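Local coordinates for Tol-Pal system protein TolA (PDB 1LR0) that is part, through this C-terminal periplasmic domain and the rest of the protein, of the Tol-Pal system, which probably maintains outer membrane integrity and assists invagination at division, at residues A[58-63]-A[95-100]. Residues are numbered along the deposited sequence; the frame is centred on the assembly and turned at random.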
loop_
_atom_site.group_PDB
_atom_site.type_symbol
_atom_site.label_atom_id
_atom_site.label_comp_id
_atom_site.label_asym_id
_atom_site.label_seq_id
_atom_site.Cartn_x
_atom_site.Cartn_y
_atom_site.Cartn_z
ATOM N N ILE A 58 -2.898 7.359 -0.067
ATOM C CA ILE A 58 -2.882 7.089 -1.454
ATOM C C ILE A 58 -4.312 6.850 -1.970
ATOM O O ILE A 58 -5.028 5.958 -1.478
ATOM C CB ILE A 58 -2.065 5.901 -1.748
ATOM C CG1 ILE A 58 -0.658 5.954 -1.133
ATOM C CG2 ILE A 58 -1.923 5.771 -3.218
ATOM C CD1 ILE A 58 0.192 4.775 -1.540
ATOM N N GLU A 59 -4.660 7.601 -3.003
ATOM C CA GLU A 59 -5.988 7.488 -3.676
ATOM C C GLU A 59 -5.813 6.943 -5.080
ATOM O O GLU A 59 -5.017 7.494 -5.842
ATOM C CB GLU A 59 -6.663 8.884 -3.733
ATOM C CG GLU A 59 -6.934 9.410 -2.340
ATOM C CD GLU A 59 -7.662 10.740 -2.253
ATOM O OE1 GLU A 59 -8.587 11.033 -3.086
ATOM O OE2 GLU A 59 -7.279 11.491 -1.311
HETATM N N MSE A 60 -6.557 5.884 -5.399
HETATM C CA MSE A 60 -6.521 5.188 -6.658
HETATM C C MSE A 60 -7.903 4.943 -7.276
HETATM O O MSE A 60 -8.907 4.872 -6.579
HETATM C CB MSE A 60 -5.821 3.825 -6.557
HETATM C CG MSE A 60 -4.300 3.976 -6.394
HETATM SE SE MSE A 60 -3.386 2.310 -6.262
HETATM C CE MSE A 60 -3.630 2.225 -4.238
ATOM N N LEU A 61 -7.896 4.750 -8.591
ATOM C CA LEU A 61 -9.074 4.243 -9.311
ATOM C C LEU A 61 -8.917 2.800 -9.470
ATOM O O LEU A 61 -7.806 2.285 -9.471
ATOM C CB LEU A 61 -9.128 4.852 -10.721
ATOM C CG LEU A 61 -9.271 6.353 -10.724
ATOM C CD1 LEU A 61 -9.243 7.025 -12.164
ATOM C CD2 LEU A 61 -10.520 6.748 -9.933
ATOM N N PRO A 62 -10.009 2.087 -9.724
ATOM C CA PRO A 62 -9.925 0.651 -9.917
ATOM C C PRO A 62 -8.979 0.237 -11.025
ATOM O O PRO A 62 -8.492 -0.895 -10.982
ATOM C CB PRO A 62 -11.345 0.286 -10.324
ATOM C CG PRO A 62 -12.135 1.341 -9.770
ATOM C CD PRO A 62 -11.381 2.597 -9.807
ATOM N N ASP A 63 -8.726 1.061 -12.029
ATOM C CA ASP A 63 -7.779 0.630 -13.054
ATOM C C ASP A 63 -6.290 0.774 -12.595
ATOM O O ASP A 63 -5.355 0.396 -13.377
ATOM C CB ASP A 63 -7.979 1.320 -14.411
ATOM C CG ASP A 63 -7.693 2.772 -14.368
ATOM O OD1 ASP A 63 -7.168 3.293 -13.318
ATOM O OD2 ASP A 63 -7.966 3.504 -15.367
ATOM N N PRO A 95 -1.554 -0.989 -12.283
ATOM C CA PRO A 95 -2.624 -1.793 -12.960
ATOM C C PRO A 95 -2.834 -3.185 -12.312
ATOM O O PRO A 95 -3.827 -3.907 -12.477
ATOM C CB PRO A 95 -2.123 -1.877 -14.400
ATOM C CG PRO A 95 -0.639 -1.469 -14.327
ATOM C CD PRO A 95 -0.508 -0.513 -13.202
ATOM N N GLU A 96 -1.824 -3.579 -11.538
ATOM C CA GLU A 96 -1.906 -4.763 -10.701
ATOM C C GLU A 96 -3.136 -4.695 -9.851
ATOM O O GLU A 96 -3.740 -5.749 -9.521
ATOM C CB GLU A 96 -0.619 -4.994 -9.842
ATOM C CG GLU A 96 0.632 -5.280 -10.665
ATOM C CD GLU A 96 1.376 -4.046 -11.250
ATOM O OE1 GLU A 96 0.858 -2.909 -11.196
ATOM O OE2 GLU A 96 2.502 -4.238 -11.749
HETATM N N MSE A 97 -3.656 -3.501 -9.540
HETATM C CA MSE A 97 -4.812 -3.485 -8.746
HETATM C C MSE A 97 -5.978 -4.104 -9.457
HETATM O O MSE A 97 -6.949 -4.453 -8.816
HETATM C CB MSE A 97 -5.206 -2.104 -8.368
HETATM C CG MSE A 97 -4.183 -1.397 -7.584
HETATM SE SE MSE A 97 -4.254 -2.129 -5.677
HETATM C CE MSE A 97 -2.278 -1.730 -5.202
ATOM N N GLN A 98 -5.889 -4.285 -10.759
ATOM C CA GLN A 98 -7.082 -4.743 -11.485
ATOM C C GLN A 98 -7.355 -6.195 -11.182
ATOM O O GLN A 98 -8.348 -6.732 -11.613
ATOM C CB GLN A 98 -6.917 -4.570 -12.977
ATOM C CG GLN A 98 -6.934 -3.111 -13.483
ATOM C CD GLN A 98 -6.510 -2.991 -14.918
ATOM O OE1 GLN A 98 -6.727 -3.907 -15.711
ATOM N NE2 GLN A 98 -5.903 -1.862 -15.270
ATOM N N GLN A 99 -6.480 -6.845 -10.444
ATOM C CA GLN A 99 -6.632 -8.242 -10.072
ATOM C C GLN A 99 -7.573 -8.457 -8.916
ATOM O O GLN A 99 -7.977 -9.587 -8.630
ATOM C CB GLN A 99 -5.289 -8.736 -9.648
ATOM C CG GLN A 99 -4.285 -8.646 -10.849
ATOM C CD GLN A 99 -2.848 -9.123 -10.512
ATOM O OE1 GLN A 99 -1.961 -9.175 -11.411
ATOM N NE2 GLN A 99 -2.616 -9.453 -9.225
ATOM N N LEU A 100 -7.942 -7.379 -8.260
ATOM C CA LEU A 100 -8.859 -7.456 -7.166
ATOM C C LEU A 100 -10.319 -7.417 -7.667
ATOM O O LEU A 100 -10.637 -6.649 -8.543
ATOM C CB LEU A 100 -8.684 -6.249 -6.273
ATOM C CG LEU A 100 -7.317 -6.129 -5.599
ATOM C CD1 LEU A 100 -7.298 -4.897 -4.854
ATOM C CD2 LEU A 100 -7.158 -7.293 -4.660
HETATM O O HOH W 1 -9.250 -2.994 -9.291
#
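Asp-63 and Gln-98 bring the two backbones closest, their CA atoms 5.6 Å apart, where the turn leaving strand 54-60 meets the 3-10 turns of 95-99. The only direct hydrogen bond between the segments runs from Gln-98 NE2 to Asp-63 O (3.0 Å), almost straight at 174°. The oxygen lies in the amide plane of Gln-98, whereas NE2 approaches tilted 26° from the carbonyl plane. Extended beyond CG (chi2 169°), the glutamine reaches across to the turn. The same carbonyl also receives a CA-H...O contact from Pro-95, whose CA lies 3.5 Å from Asp-63 O. Alongside, a water donates to both Pro-62 O and Met-97 O, bridging the backbones. The carboxylate of Asp-63 turns to its own loop, where OD1 forms a hydrogen bond with Thr-65 OG1. Deeper in, the side chains of two selenomethionines cross at about a right angle, SE of Met-60 resting 4.0 Å from CG of Met-97. Phe-105 also touches Met-60, while Ile-34 of the long helix 4-41 meets Met-97. Polar contacts at the surface over a buried Met-Met contact thus join the turn between strands 54-60 and 66-73 to the link between helices 78-91 and 102-108, within the TonB-like C-terminal fold of TolA.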